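Local coordinates for CRISPR system Cmr subunit Cmr5 (Thermus thermophilus HB8, PDB 2ZOP), which probably serves as a small, all-helical subunit of the Cmr ribonucleoprotein complex, which uses CRISPR RNA in defence against invading nucleic acids, at residues A[14-19]-A[102-107]; A[30-35]-A[106-111]; A[37-42]-A[95-100]; A[46-51]-A[73-78]. All coordinates share one frame; numbering follows the deposited sequence.

All four contacts are helix-to-helix packing without a polar bond between their segments. Contact 4 is the fully buried one, built from four branched aliphatic side chains; contacts 1, 2 and 3 are partly buried, each mixing apolar groups with a longer polar side chain. Helix 87-111 serves the first three: helix 4-19 meets it in contact 1, and helix 25-42 meets it in contacts 2 and 3. Contacts 1 and 2 share R106 and F107 and touch through K105 and L33, whereas a salt bridge between E102 and R40 ties contact 1 to contact 3. Contacts 3 and 4 meet through V39 and A47, and both reach the second subunit.

Contact 1 of 4, residues A[14-19]-A[102-107]; sequences EKVREA and EWFKRF
V16, K15, F104 and F107 join helix 4-19 to helix 87-111 by apolar packing, the two short axes passing 9.4 Å apart at a crossing angle of -42°. V16 has the largest share of the contact. Its two methyls diverge: CG2 lies 3.9 Å from F104 CD1 and also approaches the CB of F107, while CG1, anti to the backbone N (chi1 176°), rests against the main chain, 3.6 Å from F107 O. A short beta-branched residue suits this place because it fits between the F104 ring and the CB and carbonyl of F107 while letting the backbones come close, with V16 and F107 CA atoms 6.5 Å apart.

The second group sets the methylenes of a charged side chain against a ring. K15 and F104 run side by side in the same direction, and K15 CB approaches F104 CE1 obliquely at 3.6 Å. CB and CG pack on the ring; beyond them the chain bends at chi2 (-65°) and its charged end leads away from helix 87-111. Lysine can thus serve at a partly exposed border.

Beyond this pair, F104 also touches L62, L66 and V69 of helix 57-69 and Y28 of helix 25-42, so its ring sits where four helices converge; F107 meets the ring of Y13.

Contact 2 of 4, residues A[30-35]-A[106-111]; sequences DMALKL and RFAQAL
This is a close helix-helix packing point of the all-alpha Cmr5 fold, where A32 of helix 25-42 faces A108 near the C-terminal end of helix 87-111. Their CB methyls meet at 3.9 Å, and the two CA atoms are 6.8 Å apart. With alanine on both sides, nothing larger than a methyl separates the backbones here, and both residues are buried.

One residue further along each segment, the packing turns toward solvent. L33 and Q109 cross at about a right angle, and the leucine fork straddles the glutamine: L33 CD2 is 3.6 Å from Q109 CG, while L33 CD1 is 3.6 Å from Q109 OE1. Q109 bends at chi2 (-79°), which sets its amide beside the L33 methyls. Its methylene part can pack on leucine, and its polar end is used as well: OE1 accepts a hydrogen bond from R29 NH2, on the same helix as L33. Glutamine therefore suits an exposed border, combining apolar cover with a polar bond.

L33 also packs on K105, a turn earlier in helix 87-111. On the inner side A32 touches L62 of helix 57-69, and L35 reaches both that helix and helix 44-52.

Contact 3 of 4, residues A[37-42]-A[95-100]; sequences VLVRQA and REVLAA
L98, V39 and R40 carry most of this contact between helices 25-42 and 87-111, whose short axes run 10.0 Å apart with N-to-C directions at 148°, roughly antiparallel. L98 faces both of the others. Its CB is 4.3 Å from V39 CG1, while its fork turns to the arginine: CD2 sits 4.1 Å from R40 CG and CD1 3.9 Å from R40 NH1. CB points toward helix 25-42, and CG anti to the backbone N (chi1 -179°) extends the fork to R40. The two side chains cross at about a right angle, CD1 approaching the guanidinium obliquely.

V39 points at the opposite helix from a buried position. Besides L98 it faces V97, CG2 to V97 CG1 at 4.4 Å, a loose touch between two compact side chains. V39 also packs on A47 of helix 44-52, and V97 on L44. L38, Q41 and A42 pack on the second subunit of the homotrimer.

R40 bends at chi3 (-63°), and its NH1 forms a salt bridge with E102 OE1. The chemistry is thus graded: buried valines, a leucine touching both V39 and R40, and an exposed arginine whose CG adds a little apolar contact while its charge is paired on L98's own helix.

Contact 4 of 4, residues A[46-51]-A[73-78]; sequences QALAFV and RDLREL
L75 and L78, one turn apart on helix 75-84, face L48 and V51 of helix 44-52, and the residues just before them build the start of their helix. R73 N donates to E77 OE1 at 2.6 Å, nearly straight, while its NE forms a salt bridge with D74 OD2 at 2.7 Å. That carboxylate oxygen lies in the guanidinium plane, though NE meets it from above the carboxylate plane; a face of the guanidinium rests on E77 CB.

D74 is the N-cap: OD1 accepts from E77 N at 3.0 Å, satisfying an amide of the first turn. Aspartate suits this position because its short side chain can fold back onto such an amide.

L75, its amide bound by N64 OD1 of helix 57-69, enters the contact with its two methyls divided between partners, CD1 3.9 Å from L48 CD2 and CD2 3.8 Å from V51 CG1. Its CG is anti to the backbone N (chi1 -176°), carrying the fork out to both. L78 crosses L48 at about a right angle, its CG 4.0 Å from L48 CD1. It also packs on L66 and A67 of helix 57-69 and on L93 and V97 of helix 87-111.

Across the interface, then, four buried aliphatic residues meet through methyl and methine groups, held by van der Waals packing and the exclusion of water, whereas within 73-78 the side-chain polar bonds cluster at the helix start.

Contact 1 of 4, residues A[14-19]-A[102-107]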
loop_
_atom_site.group_PDB
_atom_site.type_symbol
_atom_site.label_atom_id
_atom_site.label_comp_id
_atom_site.label_asym_id
_atom_site.label_seq_id
_atom_site.Cartn_x
_atom_site.Cartn_y
_atom_site.Cartn_z
ATOM N N GLU A 14 -20.345 9.007 20.944
ATOM C CA GLU A 14 -20.261 9.494 22.316
ATOM C C GLU A 14 -18.894 10.120 22.616
ATOM O O GLU A 14 -18.805 11.159 23.265
ATOM C CB GLU A 14 -20.538 8.366 23.306
ATOM C CG GLU A 14 -20.537 8.845 24.744
ATOM C CD GLU A 14 -20.940 7.771 25.728
ATOM O OE1 GLU A 14 -20.143 6.836 25.953
ATOM O OE2 GLU A 14 -22.059 7.866 26.276
ATOM N N LYS A 15 -17.829 9.488 22.141
ATOM C CA LYS A 15 -16.487 10.020 22.366
ATOM C C LYS A 15 -16.337 11.410 21.738
ATOM O O LYS A 15 -15.735 12.310 22.328
ATOM C CB LYS A 15 -15.443 9.070 21.777
ATOM C CG LYS A 15 -15.431 7.687 22.416
ATOM C CD LYS A 15 -15.003 7.785 23.873
ATOM C CE LYS A 15 -14.896 6.417 24.525
ATOM N NZ LYS A 15 -14.239 6.524 25.856
ATOM N N VAL A 16 -16.893 11.592 20.548
ATOM C CA VAL A 16 -16.793 12.881 19.871
ATOM C C VAL A 16 -17.645 13.964 20.542
ATOM O O VAL A 16 -17.211 15.117 20.662
ATOM C CB VAL A 16 -17.182 12.761 18.374
ATOM C CG1 VAL A 16 -17.154 14.133 17.713
ATOM C CG2 VAL A 16 -16.201 11.829 17.656
ATOM N N ARG A 17 -18.846 13.600 20.985
ATOM C CA ARG A 17 -19.715 14.568 21.653
ATOM C C ARG A 17 -19.009 15.058 22.918
ATOM O O ARG A 17 -19.143 16.217 23.305
ATOM C CB ARG A 17 -21.076 13.941 22.011
ATOM C CG ARG A 17 -21.013 12.814 23.037
ATOM C CD ARG A 17 -22.371 12.142 23.305
ATOM N NE ARG A 17 -23.276 12.933 24.139
ATOM C CZ ARG A 17 -24.200 12.398 24.940
ATOM N NH1 ARG A 17 -24.331 11.078 25.009
ATOM N NH2 ARG A 17 -24.995 13.171 25.676
ATOM N N GLU A 18 -18.246 14.172 23.554
ATOM C CA GLU A 18 -17.520 14.542 24.764
ATOM C C GLU A 18 -16.322 15.450 24.442
ATOM O O GLU A 18 -16.095 16.445 25.130
ATOM C CB GLU A 18 -17.073 13.279 25.515
ATOM C CG GLU A 18 -18.243 12.535 26.163
ATOM C CD GLU A 18 -17.881 11.134 26.645
ATOM O OE1 GLU A 18 -18.753 10.468 27.242
ATOM O OE2 GLU A 18 -16.734 10.693 26.427
ATOM N N ALA A 19 -15.570 15.126 23.390
ATOM C CA ALA A 19 -14.425 15.959 23.002
ATOM C C ALA A 19 -14.897 17.366 22.593
ATOM O O ALA A 19 -14.181 18.353 22.763
ATOM C CB ALA A 19 -13.665 15.311 21.846
ATOM N N GLU A 102 -13.142 5.860 10.711
ATOM C CA GLU A 102 -14.036 6.583 9.811
ATOM C C GLU A 102 -15.230 7.178 10.565
ATOM O O GLU A 102 -15.695 8.268 10.233
ATOM C CB GLU A 102 -14.537 5.664 8.690
ATOM C CG GLU A 102 -13.463 5.263 7.692
ATOM C CD GLU A 102 -12.939 6.444 6.890
ATOM O OE1 GLU A 102 -12.146 6.219 5.951
ATOM O OE2 GLU A 102 -13.317 7.596 7.202
ATOM N N TRP A 103 -15.733 6.469 11.573
ATOM C CA TRP A 103 -16.861 6.990 12.341
ATOM C C TRP A 103 -16.438 8.210 13.152
ATOM O O TRP A 103 -17.169 9.193 13.225
ATOM C CB TRP A 103 -17.448 5.905 13.258
ATOM C CG TRP A 103 -18.238 4.887 12.494
ATOM C CD1 TRP A 103 -18.004 3.547 12.436
ATOM C CD2 TRP A 103 -19.363 5.137 11.632
ATOM N NE1 TRP A 103 -18.905 2.944 11.590
ATOM C CE2 TRP A 103 -19.751 3.893 11.082
ATOM C CE3 TRP A 103 -20.077 6.288 11.270
ATOM C CZ2 TRP A 103 -20.824 3.765 10.186
ATOM C CZ3 TRP A 103 -21.147 6.165 10.379
ATOM C CH2 TRP A 103 -21.508 4.907 9.847
ATOM N N PHE A 104 -15.259 8.151 13.759
ATOM C CA PHE A 104 -14.752 9.287 14.525
ATOM C C PHE A 104 -14.658 10.477 13.575
ATOM O O PHE A 104 -15.039 11.602 13.921
ATOM C CB PHE A 104 -13.362 8.977 15.084
ATOM C CG PHE A 104 -13.385 8.295 16.422
ATOM C CD1 PHE A 104 -13.423 9.043 17.600
ATOM C CD2 PHE A 104 -13.375 6.911 16.510
ATOM C CE1 PHE A 104 -13.449 8.424 18.839
ATOM C CE2 PHE A 104 -13.402 6.277 17.749
ATOM C CZ PHE A 104 -13.439 7.037 18.918
ATOM N N LYS A 105 -14.146 10.213 12.377
ATOM C CA LYS A 105 -14.003 11.247 11.360
ATOM C C LYS A 105 -15.348 11.865 10.993
ATOM O O LYS A 105 -15.507 13.087 10.984
ATOM C CB LYS A 105 -13.342 10.660 10.108
ATOM C CG LYS A 105 -13.290 11.622 8.926
ATOM C CD LYS A 105 -12.393 11.088 7.821
ATOM C CE LYS A 105 -12.436 11.992 6.596
ATOM N NZ LYS A 105 -13.789 11.939 5.949
ATOM N N ARG A 106 -16.314 11.011 10.684
ATOM C CA ARG A 106 -17.647 11.466 10.311
ATOM C C ARG A 106 -18.322 12.294 11.402
ATOM O O ARG A 106 -18.880 13.352 11.121
ATOM C CB ARG A 106 -18.518 10.262 9.946
ATOM C CG ARG A 106 -18.099 9.617 8.630
ATOM C CD ARG A 106 -18.633 8.208 8.513
ATOM N NE ARG A 106 -18.061 7.508 7.368
ATOM C CZ ARG A 106 -18.095 6.190 7.215
ATOM N NH1 ARG A 106 -18.675 5.434 8.139
ATOM N NH2 ARG A 106 -17.531 5.628 6.151
ATOM N N PHE A 107 -18.281 11.817 12.642
ATOM C CA PHE A 107 -18.900 12.566 13.723
ATOM C C PHE A 107 -18.126 13.823 14.083
ATOM O O PHE A 107 -18.708 14.778 14.587
ATOM C CB PHE A 107 -19.121 11.668 14.945
ATOM C CG PHE A 107 -20.318 10.771 14.804
ATOM C CD1 PHE A 107 -21.598 11.317 14.731
ATOM C CD2 PHE A 107 -20.167 9.396 14.654
ATOM C CE1 PHE A 107 -22.710 10.509 14.499
ATOM C CE2 PHE A 107 -21.275 8.577 14.421
ATOM C CZ PHE A 107 -22.550 9.141 14.342
#

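Contact 2 of 4, residues A[30-35]-A[106-111]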
loop_
_atom_site.group_PDB
_atom_site.type_symbol
_atom_site.label_atom_id
_atom_site.label_comp_id
_atom_site.label_asym_id
_atom_site.label_seq_id
_atom_site.Cartn_x
_atom_site.Cartn_y
_atom_site.Cartn_z
ATOM N N ASP A 30 -8.838 17.414 13.997
ATOM C CA ASP A 30 -7.755 17.317 13.024
ATOM C C ASP A 30 -7.223 15.891 12.987
ATOM O O ASP A 30 -7.037 15.315 11.909
ATOM C CB ASP A 30 -6.603 18.269 13.367
ATOM C CG ASP A 30 -6.960 19.718 13.129
ATOM O OD1 ASP A 30 -7.806 19.979 12.248
ATOM O OD2 ASP A 30 -6.388 20.595 13.808
HETATM N N MSE A 31 -6.988 15.323 14.169
HETATM C CA MSE A 31 -6.483 13.961 14.251
HETATM C C MSE A 31 -7.500 12.934 13.766
HETATM O O MSE A 31 -7.134 11.948 13.135
HETATM C CB MSE A 31 -6.049 13.635 15.681
HETATM C CG MSE A 31 -4.553 13.789 15.862
HETATM SE SE MSE A 31 -3.492 12.261 15.255
HETATM C CE MSE A 31 -4.189 11.907 13.500
ATOM N N ALA A 32 -8.771 13.173 14.070
ATOM C CA ALA A 32 -9.841 12.276 13.649
ATOM C C ALA A 32 -9.916 12.232 12.125
ATOM O O ALA A 32 -10.111 11.166 11.536
ATOM C CB ALA A 32 -11.186 12.745 14.226
ATOM N N LEU A 33 -9.758 13.389 11.486
ATOM C CA LEU A 33 -9.829 13.464 10.026
ATOM C C LEU A 33 -8.602 12.882 9.327
ATOM O O LEU A 33 -8.694 12.388 8.213
ATOM C CB LEU A 33 -10.032 14.917 9.567
ATOM C CG LEU A 33 -11.324 15.613 10.020
ATOM C CD1 LEU A 33 -11.516 16.905 9.238
ATOM C CD2 LEU A 33 -12.504 14.695 9.799
ATOM N N LYS A 34 -7.459 12.931 9.998
ATOM C CA LYS A 34 -6.215 12.427 9.442
ATOM C C LYS A 34 -5.987 10.922 9.626
ATOM O O LYS A 34 -5.398 10.271 8.760
ATOM C CB LYS A 34 -5.036 13.204 10.057
ATOM C CG LYS A 34 -3.640 12.671 9.706
ATOM C CD LYS A 34 -3.333 12.822 8.224
ATOM C CE LYS A 34 -3.094 14.280 7.847
ATOM N NZ LYS A 34 -2.884 14.440 6.385
ATOM N N LEU A 35 -6.469 10.360 10.732
ATOM C CA LEU A 35 -6.230 8.949 11.003
ATOM C C LEU A 35 -6.594 7.931 9.913
ATOM O O LEU A 35 -5.777 7.073 9.574
ATOM C CB LEU A 35 -6.876 8.539 12.325
ATOM C CG LEU A 35 -6.507 7.123 12.780
ATOM C CD1 LEU A 35 -4.983 6.971 12.829
ATOM C CD2 LEU A 35 -7.133 6.845 14.157
ATOM N N ARG A 106 -16.314 11.011 10.684
ATOM C CA ARG A 106 -17.647 11.466 10.311
ATOM C C ARG A 106 -18.322 12.294 11.402
ATOM O O ARG A 106 -18.880 13.352 11.121
ATOM C CB ARG A 106 -18.518 10.262 9.946
ATOM C CG ARG A 106 -18.099 9.617 8.630
ATOM C CD ARG A 106 -18.633 8.208 8.513
ATOM N NE ARG A 106 -18.061 7.508 7.368
ATOM C CZ ARG A 106 -18.095 6.190 7.215
ATOM N NH1 ARG A 106 -18.675 5.434 8.139
ATOM N NH2 ARG A 106 -17.531 5.628 6.151
ATOM N N PHE A 107 -18.281 11.817 12.642
ATOM C CA PHE A 107 -18.900 12.566 13.723
ATOM C C PHE A 107 -18.126 13.823 14.083
ATOM O O PHE A 107 -18.708 14.778 14.587
ATOM C CB PHE A 107 -19.121 11.668 14.945
ATOM C CG PHE A 107 -20.318 10.771 14.804
ATOM C CD1 PHE A 107 -21.598 11.317 14.731
ATOM C CD2 PHE A 107 -20.167 9.396 14.654
ATOM C CE1 PHE A 107 -22.710 10.509 14.499
ATOM C CE2 PHE A 107 -21.275 8.577 14.421
ATOM C CZ PHE A 107 -22.550 9.141 14.342
ATOM N N ALA A 108 -16.821 13.836 13.822
ATOM C CA ALA A 108 -16.023 15.033 14.099
ATOM C C ALA A 108 -16.426 16.121 13.098
ATOM O O ALA A 108 -16.513 17.300 13.450
ATOM C CB ALA A 108 -14.521 14.732 13.974
ATOM N N GLN A 109 -16.672 15.715 11.855
ATOM C CA GLN A 109 -17.077 16.642 10.791
ATOM C C GLN A 109 -18.441 17.254 11.077
ATOM O O GLN A 109 -18.689 18.407 10.760
ATOM C CB GLN A 109 -17.152 15.915 9.439
ATOM C CG GLN A 109 -15.815 15.635 8.792
ATOM C CD GLN A 109 -15.228 16.859 8.105
ATOM O OE1 GLN A 109 -14.973 17.879 8.746
ATOM N NE2 GLN A 109 -15.011 16.758 6.793
ATOM N N ALA A 110 -19.326 16.462 11.672
ATOM C CA ALA A 110 -20.672 16.919 11.983
ATOM C C ALA A 110 -20.826 17.648 13.318
ATOM O O ALA A 110 -21.703 18.501 13.456
ATOM C CB ALA A 110 -21.624 15.738 11.956
ATOM N N LEU A 111 -19.974 17.319 14.286
ATOM C CA LEU A 111 -20.074 17.886 15.630
ATOM C C LEU A 111 -19.035 18.925 16.051
ATOM O O LEU A 111 -19.268 19.690 16.983
ATOM C CB LEU A 111 -20.068 16.745 16.650
ATOM C CG LEU A 111 -21.113 15.641 16.440
ATOM C CD1 LEU A 111 -20.937 14.552 17.493
ATOM C CD2 LEU A 111 -22.517 16.249 16.519
#

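Contact 3 of 4, residues A[37-42]-A[95-100]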
loop_
_atom_site.group_PDB
_atom_site.type_symbol
_atom_site.label_atom_id
_atom_site.label_comp_id
_atom_site.label_asym_id
_atom_site.label_seq_id
_atom_site.Cartn_x
_atom_site.Cartn_y
_atom_site.Cartn_z
ATOM N N VAL A 37 -6.652 8.226 6.816
ATOM C CA VAL A 37 -5.653 8.396 5.769
ATOM C C VAL A 37 -4.332 7.718 6.146
ATOM O O VAL A 37 -3.732 7.009 5.332
ATOM C CB VAL A 37 -5.407 9.906 5.491
ATOM C CG1 VAL A 37 -4.260 10.093 4.529
ATOM C CG2 VAL A 37 -6.674 10.534 4.933
ATOM N N LEU A 38 -3.871 7.933 7.374
ATOM C CA LEU A 38 -2.620 7.311 7.804
ATOM C C LEU A 38 -2.714 5.791 7.831
ATOM O O LEU A 38 -1.769 5.105 7.454
ATOM C CB LEU A 38 -2.211 7.801 9.190
ATOM C CG LEU A 38 -1.864 9.281 9.298
ATOM C CD1 LEU A 38 -1.432 9.574 10.727
ATOM C CD2 LEU A 38 -0.741 9.631 8.311
ATOM N N VAL A 39 -3.837 5.258 8.292
ATOM C CA VAL A 39 -3.981 3.806 8.340
ATOM C C VAL A 39 -3.894 3.237 6.923
ATOM O O VAL A 39 -3.190 2.257 6.690
ATOM C CB VAL A 39 -5.326 3.380 9.009
ATOM C CG1 VAL A 39 -5.541 1.884 8.861
ATOM C CG2 VAL A 39 -5.295 3.740 10.513
ATOM N N ARG A 40 -4.588 3.863 5.976
ATOM C CA ARG A 40 -4.571 3.396 4.587
ATOM C C ARG A 40 -3.216 3.524 3.896
ATOM O O ARG A 40 -2.750 2.590 3.259
ATOM C CB ARG A 40 -5.605 4.159 3.745
ATOM C CG ARG A 40 -7.054 3.724 3.931
ATOM C CD ARG A 40 -7.917 4.276 2.804
ATOM N NE ARG A 40 -7.941 5.737 2.801
ATOM C CZ ARG A 40 -8.727 6.464 3.588
ATOM N NH1 ARG A 40 -9.554 5.861 4.432
ATOM N NH2 ARG A 40 -8.680 7.790 3.543
ATOM N N GLN A 41 -2.585 4.682 4.030
ATOM C CA GLN A 41 -1.313 4.934 3.362
ATOM C C GLN A 41 -0.055 4.463 4.088
ATOM O O GLN A 41 0.890 4.009 3.452
ATOM C CB GLN A 41 -1.193 6.432 3.059
ATOM C CG GLN A 41 -2.459 7.045 2.465
ATOM C CD GLN A 41 -2.244 8.446 1.901
ATOM O OE1 GLN A 41 -1.473 9.237 2.444
ATOM N NE2 GLN A 41 -2.944 8.761 0.815
ATOM N N ALA A 42 -0.042 4.565 5.413
ATOM C CA ALA A 42 1.136 4.178 6.185
ATOM C C ALA A 42 1.022 2.807 6.844
ATOM O O ALA A 42 2.032 2.201 7.215
ATOM C CB ALA A 42 1.427 5.246 7.247
ATOM N N ARG A 95 -8.800 -3.540 9.384
ATOM C CA ARG A 95 -10.154 -3.236 8.914
ATOM C C ARG A 95 -11.024 -2.630 10.004
ATOM O O ARG A 95 -11.766 -1.688 9.757
ATOM C CB ARG A 95 -10.858 -4.493 8.398
ATOM C CG ARG A 95 -10.267 -5.103 7.143
ATOM C CD ARG A 95 -11.281 -6.051 6.504
ATOM N NE ARG A 95 -11.677 -7.141 7.399
ATOM C CZ ARG A 95 -11.066 -8.322 7.468
ATOM N NH1 ARG A 95 -10.023 -8.585 6.696
ATOM N NH2 ARG A 95 -11.504 -9.249 8.307
ATOM N N GLU A 96 -10.939 -3.203 11.199
ATOM C CA GLU A 96 -11.713 -2.749 12.356
ATOM C C GLU A 96 -11.327 -1.340 12.796
ATOM O O GLU A 96 -12.185 -0.489 13.008
ATOM C CB GLU A 96 -11.528 -3.747 13.506
ATOM C CG GLU A 96 -12.166 -5.098 13.209
ATOM C CD GLU A 96 -11.817 -6.175 14.221
ATOM O OE1 GLU A 96 -12.419 -7.272 14.154
ATOM O OE2 GLU A 96 -10.942 -5.938 15.075
ATOM N N VAL A 97 -10.034 -1.090 12.925
ATOM C CA VAL A 97 -9.560 0.228 13.323
ATOM C C VAL A 97 -9.966 1.256 12.261
ATOM O O VAL A 97 -10.447 2.342 12.590
ATOM C CB VAL A 97 -8.024 0.206 13.525
ATOM C CG1 VAL A 97 -7.482 1.609 13.711
ATOM C CG2 VAL A 97 -7.694 -0.646 14.749
ATOM N N LEU A 98 -9.804 0.907 10.988
ATOM C CA LEU A 98 -10.176 1.827 9.909
ATOM C C LEU A 98 -11.677 2.144 9.967
ATOM O O LEU A 98 -12.080 3.296 9.803
ATOM C CB LEU A 98 -9.812 1.229 8.541
ATOM C CG LEU A 98 -10.111 2.079 7.298
ATOM C CD1 LEU A 98 -9.412 3.418 7.431
ATOM C CD2 LEU A 98 -9.639 1.361 6.033
ATOM N N ALA A 99 -12.508 1.133 10.212
ATOM C CA ALA A 99 -13.956 1.366 10.295
ATOM C C ALA A 99 -14.309 2.274 11.479
ATOM O O ALA A 99 -15.122 3.188 11.341
ATOM C CB ALA A 99 -14.701 0.044 10.423
ATOM N N ALA A 100 -13.709 2.014 12.643
ATOM C CA ALA A 100 -13.958 2.835 13.831
ATOM C C ALA A 100 -13.452 4.258 13.572
ATOM O O ALA A 100 -14.125 5.237 13.888
ATOM C CB ALA A 100 -13.250 2.226 15.055
#

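Contact 4 of 4, residues A[46-51]-A[73-78]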
loop_
_atom_site.group_PDB
_atom_site.type_symbol
_atom_site.label_atom_id
_atom_site.label_comp_id
_atom_site.label_asym_id
_atom_site.label_seq_id
_atom_site.Cartn_x
_atom_site.Cartn_y
_atom_site.Cartn_z
ATOM N N GLN A 46 2.096 1.843 11.791
ATOM C CA GLN A 46 2.657 3.180 11.624
ATOM C C GLN A 46 1.675 4.271 12.018
ATOM O O GLN A 46 2.055 5.274 12.615
ATOM C CB GLN A 46 3.097 3.412 10.179
ATOM C CG GLN A 46 4.397 2.725 9.795
ATOM C CD GLN A 46 5.048 3.382 8.589
ATOM O OE1 GLN A 46 5.676 4.435 8.707
ATOM N NE2 GLN A 46 4.889 2.768 7.421
ATOM N N ALA A 47 0.409 4.090 11.673
ATOM C CA ALA A 47 -0.591 5.088 12.021
ATOM C C ALA A 47 -0.687 5.211 13.545
ATOM O O ALA A 47 -0.715 6.308 14.085
ATOM C CB ALA A 47 -1.948 4.696 11.436
ATOM N N LEU A 48 -0.731 4.074 14.232
ATOM C CA LEU A 48 -0.839 4.065 15.690
ATOM C C LEU A 48 0.373 4.680 16.378
ATOM O O LEU A 48 0.243 5.369 17.392
ATOM C CB LEU A 48 -1.054 2.633 16.190
ATOM C CG LEU A 48 -2.329 1.955 15.664
ATOM C CD1 LEU A 48 -2.452 0.542 16.234
ATOM C CD2 LEU A 48 -3.540 2.780 16.068
ATOM N N ALA A 49 1.553 4.439 15.823
ATOM C CA ALA A 49 2.782 4.972 16.398
ATOM C C ALA A 49 2.835 6.492 16.252
ATOM O O ALA A 49 3.403 7.182 17.099
ATOM C CB ALA A 49 4.003 4.328 15.722
ATOM N N PHE A 50 2.254 7.001 15.170
ATOM C CA PHE A 50 2.212 8.433 14.926
ATOM C C PHE A 50 1.318 9.064 16.001
ATOM O O PHE A 50 1.699 10.051 16.631
ATOM C CB PHE A 50 1.637 8.735 13.535
ATOM C CG PHE A 50 1.461 10.202 13.265
ATOM C CD1 PHE A 50 2.551 10.995 12.920
ATOM C CD2 PHE A 50 0.209 10.802 13.397
ATOM C CE1 PHE A 50 2.403 12.366 12.716
ATOM C CE2 PHE A 50 0.046 12.172 13.195
ATOM C CZ PHE A 50 1.154 12.957 12.853
ATOM N N VAL A 51 0.140 8.485 16.223
ATOM C CA VAL A 51 -0.760 9.020 17.233
ATOM C C VAL A 51 -0.120 8.995 18.622
ATOM O O VAL A 51 -0.173 9.975 19.347
ATOM C CB VAL A 51 -2.086 8.234 17.305
ATOM C CG1 VAL A 51 -2.996 8.867 18.361
ATOM C CG2 VAL A 51 -2.775 8.234 15.948
ATOM N N ARG A 73 -8.029 -1.348 26.437
ATOM C CA ARG A 73 -7.854 -0.447 27.572
ATOM C C ARG A 73 -7.490 0.970 27.126
ATOM O O ARG A 73 -8.031 1.957 27.633
ATOM C CB ARG A 73 -6.742 -0.977 28.485
ATOM C CG ARG A 73 -6.539 -0.178 29.759
ATOM C CD ARG A 73 -5.222 -0.565 30.434
ATOM N NE ARG A 73 -4.097 -0.316 29.539
ATOM C CZ ARG A 73 -3.257 -1.248 29.091
ATOM N NH1 ARG A 73 -3.394 -2.519 29.458
ATOM N NH2 ARG A 73 -2.294 -0.907 28.244
ATOM N N ASP A 74 -6.558 1.054 26.181
ATOM C CA ASP A 74 -6.077 2.332 25.667
ATOM C C ASP A 74 -5.260 2.104 24.401
ATOM O O ASP A 74 -5.115 0.972 23.940
ATOM C CB ASP A 74 -5.205 3.032 26.719
ATOM C CG ASP A 74 -4.125 2.114 27.286
ATOM O OD1 ASP A 74 -3.546 1.320 26.519
ATOM O OD2 ASP A 74 -3.849 2.188 28.503
ATOM N N LEU A 75 -4.721 3.186 23.850
ATOM C CA LEU A 75 -3.918 3.106 22.636
ATOM C C LEU A 75 -2.766 2.111 22.773
ATOM O O LEU A 75 -2.503 1.337 21.848
ATOM C CB LEU A 75 -3.366 4.494 22.271
ATOM C CG LEU A 75 -2.575 4.587 20.960
ATOM C CD1 LEU A 75 -3.426 4.051 19.802
ATOM C CD2 LEU A 75 -2.178 6.034 20.695
ATOM N N ARG A 76 -2.076 2.131 23.920
ATOM C CA ARG A 76 -0.957 1.215 24.131
ATOM C C ARG A 76 -1.353 -0.252 23.997
ATOM O O ARG A 76 -0.632 -1.042 23.382
ATOM C CB ARG A 76 -0.307 1.421 25.511
ATOM C CG ARG A 76 0.682 2.564 25.574
ATOM C CD ARG A 76 1.453 2.555 26.892
ATOM N NE ARG A 76 2.422 3.644 26.959
ATOM C CZ ARG A 76 2.102 4.934 27.015
ATOM N NH1 ARG A 76 0.833 5.315 27.018
ATOM N NH2 ARG A 76 3.058 5.851 27.066
ATOM N N GLU A 77 -2.484 -0.638 24.575
ATOM C CA GLU A 77 -2.872 -2.041 24.462
ATOM C C GLU A 77 -3.192 -2.402 23.006
ATOM O O GLU A 77 -2.792 -3.458 22.518
ATOM C CB GLU A 77 -4.065 -2.361 25.362
ATOM C CG GLU A 77 -4.410 -3.843 25.340
ATOM C CD GLU A 77 -5.564 -4.216 26.242
ATOM O OE1 GLU A 77 -6.592 -3.523 26.223
ATOM O OE2 GLU A 77 -5.448 -5.225 26.962
ATOM N N LEU A 78 -3.906 -1.520 22.314
ATOM C CA LEU A 78 -4.245 -1.753 20.905
ATOM C C LEU A 78 -2.958 -1.866 20.064
ATOM O O LEU A 78 -2.819 -2.762 19.228
ATOM C CB LEU A 78 -5.125 -0.606 20.378
ATOM C CG LEU A 78 -5.345 -0.507 18.852
ATOM C CD1 LEU A 78 -6.116 -1.730 18.338
ATOM C CD2 LEU A 78 -6.114 0.780 18.525
#